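Local coordinates for protein proteasome chaperone 3 (Saccharomyces cerevisiae, PDB 2Z5B) that helps to assemble the 20S proteasome by forming a heterodimer with POC4 that binds proteasome precursors and promotes formation of the alpha-ring, at residues B[122-127]-B[171-176]. Numbering follows the deposited sequence.
Sequences RVILPE and KCIKDM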
ATOM      1  N   ARG B 122     -15.936  10.753   1.329  1.00 46.88           N
ATOM      2  CA  ARG B 122     -17.200  11.201   1.910  1.00 47.99           C
ATOM      3  C   ARG B 122     -17.355  10.841   3.389  1.00 48.03           C
ATOM      4  O   ARG B 122     -18.041  11.542   4.139  1.00 48.09           O
ATOM      5  CB  ARG B 122     -18.376  10.647   1.098  1.00 47.82           C
ATOM      6  CG  ARG B 122     -18.292  10.941  -0.408  1.00 48.85           C
ATOM      7  CD  ARG B 122     -19.582  10.588  -1.140  1.00 49.50           C
ATOM      8  NE  ARG B 122     -19.881   9.152  -1.118  1.00 52.93           N
ATOM      9  CZ  ARG B 122     -20.164   8.409  -2.189  1.00 53.72           C
ATOM     10  NH1 ARG B 122     -20.207   8.951  -3.399  1.00 54.97           N
ATOM     11  NH2 ARG B 122     -20.412   7.115  -2.051  1.00 54.09           N
ATOM     12  N   VAL B 123     -16.707   9.756   3.808  1.00 48.18           N
ATOM     13  CA  VAL B 123     -16.885   9.220   5.157  1.00 47.84           C
ATOM     14  C   VAL B 123     -15.616   9.295   6.015  1.00 48.04           C
ATOM     15  O   VAL B 123     -15.585  10.024   7.009  1.00 48.29           O
ATOM     16  CB  VAL B 123     -17.432   7.767   5.113  1.00 47.87           C
ATOM     17  CG1 VAL B 123     -17.530   7.158   6.518  1.00 48.10           C
ATOM     18  CG2 VAL B 123     -18.779   7.723   4.407  1.00 47.73           C
ATOM     19  N   ILE B 124     -14.574   8.558   5.629  1.00 47.56           N
ATOM     20  CA  ILE B 124     -13.397   8.371   6.488  1.00 47.77           C
ATOM     21  C   ILE B 124     -12.643   9.671   6.756  1.00 48.82           C
ATOM     22  O   ILE B 124     -12.327   9.995   7.901  1.00 48.96           O
ATOM     23  CB  ILE B 124     -12.446   7.281   5.922  1.00 47.24           C
ATOM     24  CG1 ILE B 124     -13.163   5.929   5.918  1.00 45.68           C
ATOM     25  CG2 ILE B 124     -11.159   7.209   6.740  1.00 45.59           C
ATOM     26  CD1 ILE B 124     -12.723   5.013   4.825  1.00 45.81           C
ATOM     27  N   LEU B 125     -12.354  10.407   5.696  1.00 50.16           N
ATOM     28  CA  LEU B 125     -11.813  11.751   5.831  1.00 51.98           C
ATOM     29  C   LEU B 125     -13.004  12.738   5.780  1.00 53.46           C
ATOM     30  O   LEU B 125     -13.630  12.888   4.724  1.00 53.77           O
ATOM     31  CB  LEU B 125     -10.804  12.025   4.697  1.00 51.59           C
ATOM     32  CG  LEU B 125      -9.819  10.910   4.283  1.00 51.65           C
ATOM     33  CD1 LEU B 125      -9.435  11.020   2.809  1.00 51.37           C
ATOM     34  CD2 LEU B 125      -8.559  10.890   5.153  1.00 50.74           C
ATOM     35  N   PRO B 126     -13.381  13.359   6.921  1.00 54.84           N
ATOM     36  CA  PRO B 126     -12.990  13.187   8.320  1.00 55.96           C
ATOM     37  C   PRO B 126     -13.991  12.313   9.087  1.00 56.83           C
ATOM     38  O   PRO B 126     -15.136  12.179   8.666  1.00 56.98           O
ATOM     39  CB  PRO B 126     -13.040  14.620   8.862  1.00 55.78           C
ATOM     40  CG  PRO B 126     -14.068  15.324   8.003  1.00 55.53           C
ATOM     41  CD  PRO B 126     -14.352  14.462   6.790  1.00 55.14           C
ATOM     42  N   GLU B 127     -13.567  11.734  10.209  1.00 57.89           N
ATOM     43  CA  GLU B 127     -14.434  10.817  10.949  1.00 58.89           C
ATOM     44  C   GLU B 127     -15.411  11.545  11.874  1.00 59.22           C
ATOM     45  O   GLU B 127     -16.616  11.618  11.597  1.00 59.69           O
ATOM     46  CB  GLU B 127     -13.603   9.782  11.719  1.00 59.27           C
ATOM     47  CG  GLU B 127     -13.263   8.530  10.905  1.00 60.39           C
ATOM     48  CD  GLU B 127     -14.398   7.513  10.884  1.00 61.77           C
ATOM     49  OE1 GLU B 127     -14.994   7.292   9.805  1.00 61.92           O
ATOM     50  OE2 GLU B 127     -14.698   6.941  11.955  1.00 62.73           O
ATOM     51  N   LYS B 171     -17.127  -2.123   4.860  1.00 32.19           N
ATOM     52  CA  LYS B 171     -17.297  -2.105   6.318  1.00 33.18           C
ATOM     53  C   LYS B 171     -15.969  -2.310   7.073  1.00 31.70           C
ATOM     54  O   LYS B 171     -15.714  -1.642   8.053  1.00 31.35           O
ATOM     55  CB  LYS B 171     -18.301  -3.174   6.751  1.00 32.73           C
ATOM     56  CG  LYS B 171     -18.647  -3.106   8.225  1.00 35.49           C
ATOM     57  CD  LYS B 171     -19.770  -4.092   8.591  1.00 35.86           C
ATOM     58  CE  LYS B 171     -19.842  -4.259  10.111  1.00 40.19           C
ATOM     59  NZ  LYS B 171     -20.036  -2.940  10.777  1.00 42.72           N
ATOM     60  N   CYS B 172     -15.144  -3.233   6.607  1.00 31.92           N
ATOM     61  CA  CYS B 172     -13.845  -3.506   7.242  1.00 33.03           C
ATOM     62  C   CYS B 172     -12.954  -2.258   7.204  1.00 33.14           C
ATOM     63  O   CYS B 172     -12.311  -1.901   8.199  1.00 33.35           O
ATOM     64  CB  CYS B 172     -13.156  -4.681   6.534  1.00 32.87           C
ATOM     65  SG  CYS B 172     -13.929  -6.281   6.822  1.00 36.60           S
ATOM     66  N   ILE B 173     -12.957  -1.572   6.060  1.00 33.55           N
ATOM     67  CA  ILE B 173     -12.136  -0.380   5.856  1.00 33.76           C
ATOM     68  C   ILE B 173     -12.604   0.753   6.763  1.00 35.32           C
ATOM     69  O   ILE B 173     -11.776   1.408   7.405  1.00 34.76           O
ATOM     70  CB  ILE B 173     -12.097   0.038   4.362  1.00 33.69           C
ATOM     71  CG1 ILE B 173     -11.353  -1.026   3.541  1.00 32.70           C
ATOM     72  CG2 ILE B 173     -11.453   1.423   4.191  1.00 32.60           C
ATOM     73  CD1 ILE B 173     -11.665  -1.033   2.050  1.00 31.98           C
ATOM     74  N   LYS B 174     -13.923   0.947   6.841  1.00 36.40           N
ATOM     75  CA  LYS B 174     -14.545   1.904   7.770  1.00 38.48           C
ATOM     76  C   LYS B 174     -14.291   1.562   9.249  1.00 38.61           C
ATOM     77  O   LYS B 174     -14.052   2.461  10.060  1.00 39.33           O
ATOM     78  CB  LYS B 174     -16.058   2.022   7.497  1.00 38.46           C
ATOM     79  CG  LYS B 174     -16.792   3.083   8.345  1.00 40.23           C
ATOM     80  CD  LYS B 174     -18.223   3.318   7.849  1.00 41.43           C
ATOM     81  CE  LYS B 174     -19.069   4.028   8.899  1.00 44.27           C
ATOM     82  NZ  LYS B 174     -19.398   3.131  10.051  1.00 48.79           N
ATOM     83  N   ASP B 175     -14.331   0.272   9.592  1.00 38.26           N
ATOM     84  CA  ASP B 175     -14.131  -0.176  10.969  1.00 38.21           C
ATOM     85  C   ASP B 175     -12.682  -0.011  11.427  1.00 37.82           C
ATOM     86  O   ASP B 175     -12.408   0.160  12.617  1.00 37.86           O
ATOM     87  CB  ASP B 175     -14.610  -1.615  11.156  1.00 38.87           C
ATOM     88  CG  ASP B 175     -16.120  -1.724  11.223  1.00 39.92           C
ATOM     89  OD1 ASP B 175     -16.798  -0.690  11.442  1.00 42.71           O
ATOM     90  OD2 ASP B 175     -16.631  -2.848  11.063  1.00 40.92           O
ATOM     91  N   MET B 176     -11.769  -0.016  10.466  1.00 37.35           N
ATOM     92  CA  MET B 176     -10.393   0.355  10.688  1.00 37.08           C
ATOM     93  C   MET B 176     -10.291   1.776  11.268  1.00 38.21           C
ATOM     94  O   MET B 176      -9.421   2.037  12.103  1.00 38.45           O
ATOM     95  CB  MET B 176      -9.654   0.259   9.349  1.00 37.69           C
ATOM     96  CG  MET B 176      -8.168   0.419   9.406  1.00 35.42           C
ATOM     97  SD  MET B 176      -7.392  -0.328   7.958  1.00 34.05           S
ATOM     98  CE  MET B 176      -7.842   0.794   6.655  1.00 28.90           C
TER
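Ile124 and Ile173 meet where helices 109-124 and 162-176 pack side by side near their C-terminal parts, in an alpha+beta fold whose helices pack on a mixed, mostly antiparallel sheet. The touch is methyl to methyl: CD1 of Ile124 lies 3.9 Å from CG2 of Ile173, and the two side chains cross at about a right angle. On Ile124 the longer branch makes the approach, its CG1 placed beside the backbone N (chi1 -64°). Ile173 offers its short branch instead, while the arm carrying its own CD1 turns from residues 122-127. Branched aliphatic residues suit this buried level, Ile124 using CD1 and Ile173 CG2 for the same contact. Both isoleucines also touch Leu119 of helix 109-124, five residues before Ile124, and Ala178 near the C-terminus; Ile173 reaches Val29 of strand 26-33 as well, tying the helix pair to the sheet.

Toward solvent a second, looser pair continues the interface. Lys174 sends its CG anti to the backbone N (chi1 -175°), and the chain runs extended before bending at its last torsion. Its aliphatic middle, not its ammonium group, meets valine: CD stands 4.1 Å from CG1 of Val123, again with the side chains crossing nearly perpendicularly. Lysine fits this exposed edge because its methylenes can pack against valine while its ammonium group can reach solvent. Between the two segments the backbones are nearest at Ile124 and Lys174, whose CA atoms are 6.7 Å apart, and only 166 Å² is buried in all. Beyond Ile124 the chain leaves helical geometry at Leu125 and passes through the cis peptide before Pro126. Glu127 then points its CB back toward residues 171-176, but its OE1 remains 6.1 Å from Lys174 NZ, too far for a salt bridge.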